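Local coordinates for glucose-6-phosphate dehydrogenase (Trypanosoma cruzi, PDB 5AQ1), which oxidises glucose 6-phosphate with NADP+ as the coenzyme, the NADPH-forming entry step of the pentose phosphate pathway in the Chagas disease parasite, at residues 232-237 with 378-383; 275-280 with 372-377; 347-352 with 468-473; 362-367 with 499-504. One frame throughout, in Å; residues are numbered along the deposited sequence.

Contact 1 (232-237 with 378-383)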
# COMPACT_ATOMS: atom_id res chain seq x y z
N SER B 232 3.74 10.09 -5.05
CA SER B 232 4.59 9.32 -4.15
C SER B 232 3.98 7.94 -3.88
O SER B 232 4.67 6.92 -3.98
CB SER B 232 4.76 10.08 -2.83
OG SER B 232 5.65 9.40 -1.97
N ALA B 233 2.69 7.92 -3.55
CA ALA B 233 1.97 6.69 -3.22
C ALA B 233 1.83 5.72 -4.40
O ALA B 233 1.72 4.51 -4.19
CB ALA B 233 0.60 7.03 -2.66
N LEU B 234 1.81 6.25 -5.61
CA LEU B 234 1.61 5.44 -6.82
C LEU B 234 2.89 4.96 -7.47
O LEU B 234 2.83 4.16 -8.41
CB LEU B 234 0.83 6.25 -7.86
CG LEU B 234 -0.59 6.68 -7.50
CD1 LEU B 234 -1.11 7.70 -8.51
CD2 LEU B 234 -1.50 5.48 -7.41
N TRP B 235 4.05 5.41 -7.01
CA TRP B 235 5.27 5.28 -7.81
C TRP B 235 6.06 3.99 -7.57
O TRP B 235 7.24 4.02 -7.21
CB TRP B 235 6.17 6.51 -7.60
CG TRP B 235 6.87 6.91 -8.85
CD1 TRP B 235 8.05 6.41 -9.32
CD2 TRP B 235 6.43 7.87 -9.81
NE1 TRP B 235 8.38 7.02 -10.51
CE2 TRP B 235 7.40 7.92 -10.83
CE3 TRP B 235 5.31 8.71 -9.90
CZ2 TRP B 235 7.28 8.77 -11.93
CZ3 TRP B 235 5.20 9.56 -10.99
CH2 TRP B 235 6.18 9.59 -12.00
N ASN B 236 5.40 2.86 -7.78
CA ASN B 236 6.03 1.56 -7.58
C ASN B 236 5.28 0.47 -8.36
O ASN B 236 4.27 0.75 -9.01
CB ASN B 236 6.09 1.23 -6.09
CG ASN B 236 4.72 1.21 -5.45
OD1 ASN B 236 3.79 0.60 -5.97
ND2 ASN B 236 4.58 1.89 -4.32
N SER B 237 5.78 -0.76 -8.28
CA SER B 237 5.24 -1.86 -9.09
C SER B 237 3.82 -2.29 -8.73
O SER B 237 3.20 -3.03 -9.49
CB SER B 237 6.17 -3.07 -9.00
OG SER B 237 6.06 -3.70 -7.74
N ILE B 378 4.11 7.08 -17.94
CA ILE B 378 3.95 6.16 -16.82
C ILE B 378 2.57 5.51 -16.95
O ILE B 378 1.56 6.09 -16.55
CB ILE B 378 4.02 6.89 -15.46
CG1 ILE B 378 5.23 7.84 -15.39
CG2 ILE B 378 4.07 5.89 -14.31
CD1 ILE B 378 6.57 7.14 -15.45
N GLN B 379 2.54 4.30 -17.50
CA GLN B 379 1.29 3.59 -17.72
C GLN B 379 0.94 2.70 -16.52
O GLN B 379 1.65 1.74 -16.22
CB GLN B 379 1.38 2.75 -18.99
CG GLN B 379 0.10 2.04 -19.37
CD GLN B 379 0.14 1.49 -20.79
OE1 GLN B 379 0.39 0.30 -21.00
NE2 GLN B 379 -0.11 2.35 -21.76
N PHE B 380 -0.16 3.04 -15.85
CA PHE B 380 -0.60 2.31 -14.67
C PHE B 380 -1.37 1.04 -15.04
O PHE B 380 -1.74 0.82 -16.20
CB PHE B 380 -1.46 3.20 -13.77
CG PHE B 380 -0.75 4.43 -13.29
CD1 PHE B 380 0.13 4.36 -12.22
CD2 PHE B 380 -0.93 5.66 -13.92
CE1 PHE B 380 0.80 5.49 -11.77
CE2 PHE B 380 -0.26 6.79 -13.48
CZ PHE B 380 0.60 6.71 -12.40
N LYS B 381 -1.57 0.19 -14.04
CA LYS B 381 -2.29 -1.07 -14.23
C LYS B 381 -3.77 -0.83 -14.48
O LYS B 381 -4.31 0.21 -14.13
CB LYS B 381 -2.13 -1.95 -12.99
CG LYS B 381 -0.75 -2.55 -12.83
CD LYS B 381 -0.59 -3.13 -11.43
CE LYS B 381 0.40 -4.28 -11.42
NZ LYS B 381 0.78 -4.63 -10.02
N ASP B 382 -4.41 -1.82 -15.07
CA ASP B 382 -5.85 -1.79 -15.28
C ASP B 382 -6.58 -1.91 -13.96
O ASP B 382 -6.20 -2.70 -13.09
CB ASP B 382 -6.28 -2.95 -16.17
CG ASP B 382 -5.83 -2.78 -17.59
OD1 ASP B 382 -6.51 -2.03 -18.34
OD2 ASP B 382 -4.82 -3.40 -17.97
N GLU B 383 -7.63 -1.11 -13.80
CA GLU B 383 -8.63 -1.37 -12.79
C GLU B 383 -9.62 -2.34 -13.44
O GLU B 383 -10.41 -1.95 -14.30
CB GLU B 383 -9.29 -0.07 -12.33
CG GLU B 383 -10.02 -0.18 -11.00
CD GLU B 383 -9.10 -0.43 -9.81
OE1 GLU B 383 -7.89 -0.13 -9.89
OE2 GLU B 383 -9.60 -0.92 -8.78
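K381 NZ donates to the backbone oxygen of S237 over 2.9 Å, in the carbonyl plane, with a C=O...N angle of 148°. Its tetramethylene chain is extended beyond CG, which carries the ammonium from the end of strand 373-380 across to the loop. Deeper in, L234 CB lies 4.0 Å from F380 CE1, while I378 crosses the benzo part of the W235 indole at about a right angle, its CG1 3.9 Å from W235 CH2 and its CD1 equally near CZ2. Both I378 and F380 have the gamma branch that leads to the contact beside the backbone N.

The loop's shape sets these positions. A type I turn from S232 to W235 leads off the end of helix 229-232, and W235 then centres an inverse gamma turn. The indole is fixed further by NE1 bonding to L281 O, by a cation-pi contact with R225 and by W356, whose ring stands nearly perpendicular to it. Beyond F380 and K381 lies a second subunit, whose R229 and K285 pair with E383.

The buried part is thus apolar, and the only hydrogen bond belongs to the lysine at its partly exposed end: NZ also bonds N238 O, one ammonium gripping two successive loop carbonyls.

Contact 2 (275-280 with 372-377)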
# COMPACT_ATOMS: atom_id res chain seq x y z
N THR B 275 18.86 7.83 -20.22
CA THR B 275 19.30 7.18 -18.99
C THR B 275 19.25 8.17 -17.82
O THR B 275 18.94 7.78 -16.69
CB THR B 275 20.71 6.59 -19.13
OG1 THR B 275 20.72 5.63 -20.19
CG2 THR B 275 21.16 5.90 -17.83
N GLN B 276 19.56 9.43 -18.08
CA GLN B 276 19.40 10.49 -17.07
C GLN B 276 17.94 10.59 -16.63
O GLN B 276 17.64 10.61 -15.43
CB GLN B 276 19.87 11.84 -17.61
CG GLN B 276 21.38 12.05 -17.53
CD GLN B 276 21.88 12.18 -16.10
OE1 GLN B 276 21.11 12.48 -15.18
NE2 GLN B 276 23.17 11.95 -15.91
N ILE B 277 17.05 10.65 -17.61
CA ILE B 277 15.61 10.66 -17.34
C ILE B 277 15.21 9.39 -16.59
O ILE B 277 14.47 9.46 -15.61
CB ILE B 277 14.79 10.81 -18.65
CG1 ILE B 277 14.94 12.24 -19.18
CG2 ILE B 277 13.32 10.50 -18.41
CD1 ILE B 277 14.52 12.41 -20.62
N LEU B 278 15.71 8.24 -17.04
CA LEU B 278 15.44 6.97 -16.37
C LEU B 278 15.79 7.03 -14.88
O LEU B 278 15.01 6.61 -14.04
CB LEU B 278 16.22 5.83 -17.03
CG LEU B 278 16.16 4.46 -16.34
CD1 LEU B 278 14.73 3.95 -16.26
CD2 LEU B 278 17.05 3.47 -17.07
N SER B 279 16.98 7.58 -14.58
CA SER B 279 17.47 7.63 -13.21
C SER B 279 16.60 8.53 -12.33
O SER B 279 16.34 8.20 -11.18
CB SER B 279 18.92 8.12 -13.16
OG SER B 279 19.02 9.49 -13.48
N LEU B 280 16.14 9.64 -12.89
CA LEU B 280 15.25 10.55 -12.16
C LEU B 280 13.89 9.91 -11.88
O LEU B 280 13.30 10.13 -10.82
CB LEU B 280 15.07 11.86 -12.92
CG LEU B 280 16.33 12.73 -13.02
CD1 LEU B 280 16.14 13.82 -14.06
CD2 LEU B 280 16.68 13.34 -11.67
N ARG B 372 8.98 15.10 -34.20
CA ARG B 372 9.90 15.44 -33.13
C ARG B 372 9.16 15.27 -31.81
O ARG B 372 8.09 15.85 -31.62
CB ARG B 372 10.39 16.88 -33.28
CG ARG B 372 11.32 17.32 -32.15
CD ARG B 372 12.28 18.41 -32.62
NE ARG B 372 13.17 18.83 -31.54
CZ ARG B 372 12.89 19.75 -30.62
NH1 ARG B 372 11.71 20.38 -30.61
NH2 ARG B 372 13.78 20.04 -29.68
N LEU B 373 9.71 14.46 -30.91
CA LEU B 373 9.06 14.20 -29.63
C LEU B 373 10.05 13.76 -28.56
O LEU B 373 10.98 13.01 -28.83
CB LEU B 373 7.99 13.11 -29.78
CG LEU B 373 7.21 12.73 -28.51
CD1 LEU B 373 6.38 13.91 -28.00
CD2 LEU B 373 6.32 11.53 -28.77
N LEU B 374 9.83 14.28 -27.35
CA LEU B 374 10.45 13.73 -26.15
C LEU B 374 9.36 13.65 -25.10
O LEU B 374 8.90 14.68 -24.60
CB LEU B 374 11.60 14.62 -25.66
CG LEU B 374 12.30 14.17 -24.37
CD1 LEU B 374 13.04 12.85 -24.59
CD2 LEU B 374 13.26 15.24 -23.89
N ASP B 375 8.93 12.43 -24.78
CA ASP B 375 7.94 12.27 -23.71
C ASP B 375 8.20 11.07 -22.82
O ASP B 375 8.92 10.13 -23.18
CB ASP B 375 6.49 12.29 -24.26
CG ASP B 375 6.07 11.01 -24.98
OD1 ASP B 375 6.87 10.05 -25.08
OD2 ASP B 375 4.92 10.96 -25.45
N ILE B 376 7.60 11.14 -21.64
CA ILE B 376 7.68 10.10 -20.63
C ILE B 376 6.26 9.63 -20.39
O ILE B 376 5.37 10.46 -20.18
CB ILE B 376 8.28 10.65 -19.32
CG1 ILE B 376 9.70 11.19 -19.56
CG2 ILE B 376 8.31 9.59 -18.23
CD1 ILE B 376 10.14 12.20 -18.53
N ARG B 377 6.04 8.32 -20.43
CA ARG B 377 4.71 7.77 -20.18
C ARG B 377 4.74 6.74 -19.06
O ARG B 377 5.34 5.67 -19.20
CB ARG B 377 4.15 7.16 -21.47
CG ARG B 377 3.72 8.20 -22.48
CD ARG B 377 3.58 7.62 -23.87
NE ARG B 377 3.19 8.64 -24.85
CZ ARG B 377 1.96 9.12 -25.02
NH1 ARG B 377 0.95 8.69 -24.28
NH2 ARG B 377 1.74 10.04 -25.95
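I277 projects from helix 264-282 onto strand 373-380 and meets two of its residues, L374 and I376, which lie two apart on the same face. The segment 372-377 starts closer to the substrate: R372 belongs to the glucose 6-phosphate pocket, and its NH2 makes a long, weak ion pair with a phosphate oxygen. L374 comes next on the helix side. Its CG stands opposite the backbone N (chi1 179°), and CD1 reaches to 4.3 Å from I277 CD1, a loose methyl-to-methyl touch. The same leucine also packs on Y212 of the pocket, and its side chain is about 6 Å from the bound sugar phosphate.

D375 then points away from the helix, to the other face of the sheet, and I376 turns back. I376 CD1 lies 3.6 Å from I277 CG2 and its CG1 3.9 Å from the same methyl, the two isoleucines crossing obliquely. The two branches of I277 divide the work: CG2, opposite the backbone N, meets I376, and CD1 on the other branch meets L374. I245 on the neighbouring strand 240-248 continues this apolar surface under the helix.

R377, last in the segment, is again on the far face, where its NE contacts D375 OD2 at 3.0 Å in a salt bridge. The approach is from above the carboxylate plane, 42° out of it, and R377 NH1 has a second acidic partner in E395.

The arrangement is that of a helix lying on one face of the large mixed sheet in the C-terminal domain; R372, just before the strand, lies in the glucose 6-phosphate site, and the chain runs from there into this packing.

Contact 3 (347-352 with 468-473)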
# COMPACT_ATOMS: atom_id res chain seq x y z
N LEU B 347 14.68 -0.51 -26.51
CA LEU B 347 15.25 -1.38 -25.50
C LEU B 347 14.20 -1.69 -24.44
O LEU B 347 13.39 -0.82 -24.12
CB LEU B 347 16.45 -0.69 -24.83
CG LEU B 347 17.84 -0.88 -25.45
CD1 LEU B 347 17.83 -0.70 -26.96
CD2 LEU B 347 18.81 0.09 -24.81
N ARG B 348 14.22 -2.91 -23.91
CA ARG B 348 13.48 -3.23 -22.69
C ARG B 348 14.48 -3.45 -21.56
O ARG B 348 15.31 -4.37 -21.63
CB ARG B 348 12.60 -4.47 -22.86
CG ARG B 348 11.88 -4.87 -21.57
CD ARG B 348 10.79 -5.91 -21.79
NE ARG B 348 11.32 -7.25 -22.04
CZ ARG B 348 11.10 -7.99 -23.13
NH1 ARG B 348 10.32 -7.56 -24.12
NH2 ARG B 348 11.65 -9.19 -23.22
N LEU B 349 14.41 -2.61 -20.54
CA LEU B 349 15.27 -2.73 -19.37
C LEU B 349 14.48 -3.15 -18.15
O LEU B 349 13.27 -2.91 -18.06
CB LEU B 349 15.98 -1.40 -19.09
CG LEU B 349 16.75 -0.78 -20.26
CD1 LEU B 349 17.36 0.55 -19.85
CD2 LEU B 349 17.83 -1.72 -20.78
N HIS B 350 15.17 -3.78 -17.20
CA HIS B 350 14.60 -4.15 -15.92
C HIS B 350 15.43 -3.50 -14.82
O HIS B 350 16.66 -3.55 -14.85
CB HIS B 350 14.62 -5.67 -15.75
CG HIS B 350 13.94 -6.41 -16.85
ND1 HIS B 350 12.57 -6.40 -17.02
CD2 HIS B 350 14.43 -7.17 -17.86
CE1 HIS B 350 12.25 -7.12 -18.07
NE2 HIS B 350 13.36 -7.61 -18.60
N VAL B 351 14.75 -2.88 -13.85
CA VAL B 351 15.41 -2.37 -12.66
C VAL B 351 15.17 -3.38 -11.54
O VAL B 351 14.02 -3.57 -11.12
CB VAL B 351 14.86 -0.99 -12.25
CG1 VAL B 351 15.64 -0.42 -11.08
CG2 VAL B 351 14.90 -0.03 -13.44
N ASN B 352 16.23 -4.03 -11.08
CA ASN B 352 16.11 -5.08 -10.08
C ASN B 352 16.17 -4.57 -8.64
O ASN B 352 17.21 -4.64 -7.98
CB ASN B 352 17.15 -6.17 -10.29
CG ASN B 352 16.89 -7.38 -9.42
OD1 ASN B 352 15.74 -7.72 -9.14
ND2 ASN B 352 17.96 -8.02 -8.97
N ARG B 468 27.93 0.89 -18.08
CA ARG B 468 27.83 -0.53 -17.76
C ARG B 468 26.50 -1.14 -18.20
O ARG B 468 26.42 -2.33 -18.49
CB ARG B 468 28.07 -0.75 -16.26
CG ARG B 468 29.54 -0.65 -15.89
CD ARG B 468 29.78 -0.63 -14.40
NE ARG B 468 31.19 -0.38 -14.11
CZ ARG B 468 32.12 -1.33 -13.96
NH1 ARG B 468 31.81 -2.62 -14.02
NH2 ARG B 468 33.37 -0.97 -13.72
N ILE B 469 25.46 -0.31 -18.26
CA ILE B 469 24.15 -0.76 -18.72
C ILE B 469 24.17 -1.19 -20.19
O ILE B 469 23.58 -2.21 -20.55
CB ILE B 469 23.08 0.33 -18.49
CG1 ILE B 469 22.85 0.52 -16.99
CG2 ILE B 469 21.77 -0.04 -19.19
CD1 ILE B 469 22.13 1.80 -16.62
N TYR B 470 24.87 -0.41 -21.02
CA TYR B 470 24.78 -0.57 -22.48
C TYR B 470 26.01 -1.16 -23.16
O TYR B 470 25.92 -1.59 -24.31
CB TYR B 470 24.45 0.78 -23.12
CG TYR B 470 23.24 1.44 -22.53
CD1 TYR B 470 21.96 1.01 -22.86
CD2 TYR B 470 23.36 2.47 -21.61
CE1 TYR B 470 20.84 1.60 -22.30
CE2 TYR B 470 22.25 3.07 -21.04
CZ TYR B 470 20.99 2.63 -21.39
OH TYR B 470 19.88 3.21 -20.83
N THR B 471 27.15 -1.20 -22.47
CA THR B 471 28.41 -1.62 -23.09
C THR B 471 28.37 -3.04 -23.67
O THR B 471 28.77 -3.23 -24.82
CB THR B 471 29.61 -1.44 -22.14
OG1 THR B 471 29.87 -0.05 -21.98
CG2 THR B 471 30.87 -2.11 -22.70
N PRO B 472 27.89 -4.04 -22.89
CA PRO B 472 27.76 -5.39 -23.46
C PRO B 472 26.97 -5.43 -24.76
O PRO B 472 27.38 -6.12 -25.70
CB PRO B 472 27.03 -6.16 -22.36
CG PRO B 472 27.42 -5.48 -21.10
CD PRO B 472 27.62 -4.03 -21.44
N LEU B 473 25.86 -4.70 -24.82
CA LEU B 473 25.05 -4.60 -26.04
C LEU B 473 25.82 -3.93 -27.17
O LEU B 473 25.84 -4.43 -28.30
CB LEU B 473 23.74 -3.85 -25.78
CG LEU B 473 22.87 -3.53 -27.00
CD1 LEU B 473 22.54 -4.78 -27.80
CD2 LEU B 473 21.58 -2.84 -26.57
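Y470 receives L347 at its ring edge, near the ring plane: CD2 of the leucine lies 3.6 Å from CE1 and 3.8 Å from CD1. This is the tight part of the contact. L349, two residues along the strand and on the same face, brings CD1 to 3.8 Å from Y470 OH, crossing the tyrosine at about a right angle. One face of the ring is taken by its sequence neighbour, with I469 CG2 over the centre. The CG of Y470 sits beside the backbone N (chi1 -53°), a setting that sends the ring from the helix toward the strand although the CB bond leaves at an angle to it. The buried phenol is not left without a polar partner, since OH bonds T275 OG1 of helix 264-282.

Packing slackens toward the helix's later turn, where L347 CD1 and L473 CD2 are 4.3 Å apart. Near L473 the helix is kinked at P472, which lies on the exposed side together with R468; the latter pairs with D464 of its own helix. On the strand, R348 turns to the other face of the sheet and bridges to E312, and H350 NE2 bonds the same carboxylate. Still further along, N352 O accepts from R385 of the third subunit.

The axes of strand 347-349 and helix 468-473 approach to 11.8 Å, at 131°, far enough apart that side chains alone join them. Helix 460-479 thus packs on the mixed sheet of the C-terminal domain beside helix 264-282, which Y470 and L349 also touch, a helix-on-sheet arrangement.

Contact 4 (362-367 with 499-504). With BG6 (6-O-phosphono-beta-D-glucopyranose), chain F.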
# COMPACT_ATOMS: atom_id res chain seq x y z
N ILE B 362 10.61 0.65 -21.15
CA ILE B 362 10.82 0.74 -22.59
C ILE B 362 11.53 2.05 -22.91
O ILE B 362 10.97 3.12 -22.70
CB ILE B 362 9.49 0.71 -23.37
CG1 ILE B 362 8.56 -0.40 -22.87
CG2 ILE B 362 9.75 0.56 -24.86
CD1 ILE B 362 9.15 -1.78 -22.94
N ILE B 363 12.75 1.95 -23.40
CA ILE B 363 13.49 3.12 -23.86
C ILE B 363 13.51 3.08 -25.38
O ILE B 363 13.97 2.09 -25.96
CB ILE B 363 14.96 3.13 -23.38
CG1 ILE B 363 15.07 2.78 -21.89
CG2 ILE B 363 15.61 4.47 -23.69
CD1 ILE B 363 14.67 3.90 -20.95
N ARG B 364 13.00 4.12 -26.03
CA ARG B 364 13.10 4.18 -27.49
C ARG B 364 13.59 5.54 -27.98
O ARG B 364 13.28 6.59 -27.42
CB ARG B 364 11.78 3.79 -28.15
CG ARG B 364 10.57 4.58 -27.70
CD ARG B 364 9.32 4.06 -28.37
NE ARG B 364 8.22 5.01 -28.23
CZ ARG B 364 7.19 5.12 -29.07
NH1 ARG B 364 7.09 4.33 -30.14
NH2 ARG B 364 6.26 6.03 -28.83
N ALA B 365 14.38 5.49 -29.05
CA ALA B 365 15.03 6.67 -29.60
C ALA B 365 15.30 6.43 -31.07
O ALA B 365 15.85 5.40 -31.45
CB ALA B 365 16.33 6.95 -28.86
N GLY B 366 14.90 7.39 -31.91
CA GLY B 366 15.13 7.28 -33.34
C GLY B 366 15.21 8.62 -34.04
O GLY B 366 14.57 9.58 -33.63
N LYS B 367 16.01 8.66 -35.10
CA LYS B 367 16.06 9.80 -36.01
C LYS B 367 15.36 9.40 -37.30
O LYS B 367 15.09 8.21 -37.53
CB LYS B 367 17.52 10.20 -36.28
CG LYS B 367 18.20 10.85 -35.08
CD LYS B 367 19.65 11.20 -35.37
CE LYS B 367 20.34 11.84 -34.17
NZ LYS B 367 20.15 13.32 -34.09
N GLU B 499 5.65 -4.29 -32.34
CA GLU B 499 5.31 -5.61 -31.80
C GLU B 499 6.15 -5.90 -30.55
O GLU B 499 5.64 -6.44 -29.58
CB GLU B 499 5.51 -6.70 -32.86
CG GLU B 499 5.14 -8.11 -32.42
CD GLU B 499 3.74 -8.22 -31.83
OE1 GLU B 499 2.84 -7.45 -32.23
OE2 GLU B 499 3.54 -9.09 -30.96
N PHE B 500 7.43 -5.53 -30.59
CA PHE B 500 8.30 -5.67 -29.43
C PHE B 500 7.78 -4.86 -28.24
O PHE B 500 7.80 -5.34 -27.10
CB PHE B 500 9.73 -5.25 -29.77
CG PHE B 500 10.67 -5.30 -28.59
CD1 PHE B 500 11.12 -6.51 -28.10
CD2 PHE B 500 11.10 -4.13 -27.98
CE1 PHE B 500 11.99 -6.56 -27.01
CE2 PHE B 500 11.97 -4.17 -26.90
CZ PHE B 500 12.41 -5.39 -26.41
N ILE B 501 7.33 -3.64 -28.50
CA ILE B 501 6.77 -2.78 -27.46
C ILE B 501 5.51 -3.41 -26.86
O ILE B 501 5.33 -3.41 -25.64
CB ILE B 501 6.46 -1.36 -27.99
CG1 ILE B 501 7.77 -0.61 -28.25
CG2 ILE B 501 5.61 -0.57 -27.00
CD1 ILE B 501 7.62 0.65 -29.08
N ARG B 502 4.64 -3.94 -27.72
CA ARG B 502 3.38 -4.52 -27.28
C ARG B 502 3.60 -5.72 -26.35
O ARG B 502 3.01 -5.77 -25.27
CB ARG B 502 2.53 -4.94 -28.48
CG ARG B 502 1.08 -5.27 -28.13
CD ARG B 502 0.37 -6.02 -29.25
NE ARG B 502 1.01 -7.31 -29.53
CZ ARG B 502 0.91 -8.39 -28.76
NH1 ARG B 502 0.20 -8.38 -27.64
NH2 ARG B 502 1.55 -9.51 -29.12
N ILE B 503 4.45 -6.66 -26.76
CA ILE B 503 4.70 -7.85 -25.93
C ILE B 503 5.49 -7.51 -24.67
O ILE B 503 5.44 -8.25 -23.69
CB ILE B 503 5.43 -8.99 -26.69
CG1 ILE B 503 6.90 -8.65 -26.97
CG2 ILE B 503 4.69 -9.36 -27.97
CD1 ILE B 503 7.84 -9.78 -26.60
N SER B 504 6.22 -6.40 -24.71
CA SER B 504 6.96 -5.92 -23.54
C SER B 504 6.03 -5.42 -22.43
O SER B 504 6.46 -5.32 -21.27
CB SER B 504 7.94 -4.80 -23.93
OG SER B 504 8.98 -5.30 -24.75
C1 BG6 F . 22.49 15.87 -28.89
C2 BG6 F . 22.69 14.66 -29.79
O1 BG6 F . 23.09 15.65 -27.61
O5 BG6 F . 21.09 16.11 -28.71
C3 BG6 F . 21.99 14.88 -31.12
O2 BG6 F . 24.09 14.42 -30.00
C4 BG6 F . 20.52 15.17 -30.85
O3 BG6 F . 22.12 13.75 -31.98
C5 BG6 F . 20.40 16.38 -29.94
O4 BG6 F . 19.85 15.38 -32.09
C6 BG6 F . 18.94 16.73 -29.67
O6 BG6 F . 18.84 17.74 -28.67
P BG6 F . 17.45 18.52 -28.45
O1P BG6 F . 16.43 17.43 -28.21
O2P BG6 F . 17.68 19.38 -27.24
O3P BG6 F . 17.26 19.28 -29.74
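S504 OG, on the residue whose CB packs against I362 CD1, is gripped by two groups: it donates to F500 O one turn back over 2.6 Å, and it also bonds R348 NH1 of strand 344-349, the neighbour of 361-366 in the sheet. F500 O in turn accepts from S504 N and S504 OG, which reach it from opposite faces of its plane. The hydroxyl also lies over one face of the F500 ring. This is a helix-on-sheet layer of the C-terminal domain: helix 499-504 runs nearly antiparallel to strand 362-366, at 164°, on the sheet face opposite helix 264-282, which I363 and A365 meet.

Across the layer I362 and I501 carry most of the packing. I362 uses both arms, CD1 against S504 and CG2 at 4.1 Å from I501 CG1. I501 CD1 reaches further, to 3.9 Å from both CD and NH1 of R364, whose side chain it crosses at about a right angle. R364 starts with CG between the backbone N and the carbonyl carbon (chi1 55°) and then runs extended to NE, which bonds T246 OG1 on the next strand. The arginine thus meets the helix with CD and NH1, while NE is held on the sheet. On the exposed side of the helix R502 grips E499 side-on, with NH2 2.7 Å from OE2 and NE on OE1.

Just past the strand's end K367, bent at its last torsion, places NZ 2.9 Å from both O3 and O4 of glucose 6-phosphate and pairs with E249 OE1.

Overall arrangement
All four contacts belong to the C-terminal domain and reach its nine-stranded mixed sheet, with centres 13 to 22 Å apart. Contacts 1 and 2 share strand 373-380, contact 2 at its substrate end and contact 1 about 17 Å away, where other subunits approach. Contacts 3 and 4 use the adjacent strands 344-349 and 361-366, their helices arriving from opposite faces. The first segments come in the order 232-237, 275-280, 347-352 and 362-367; contact 2 is nested inside contact 1, whereas contacts 3 and 4 cross both and each other. Late helices thus join strands 344-349 and 361-366, the latter leading to K367, while the strand of contact 2 follows R372; both residues belong to the glucose 6-phosphate pocket.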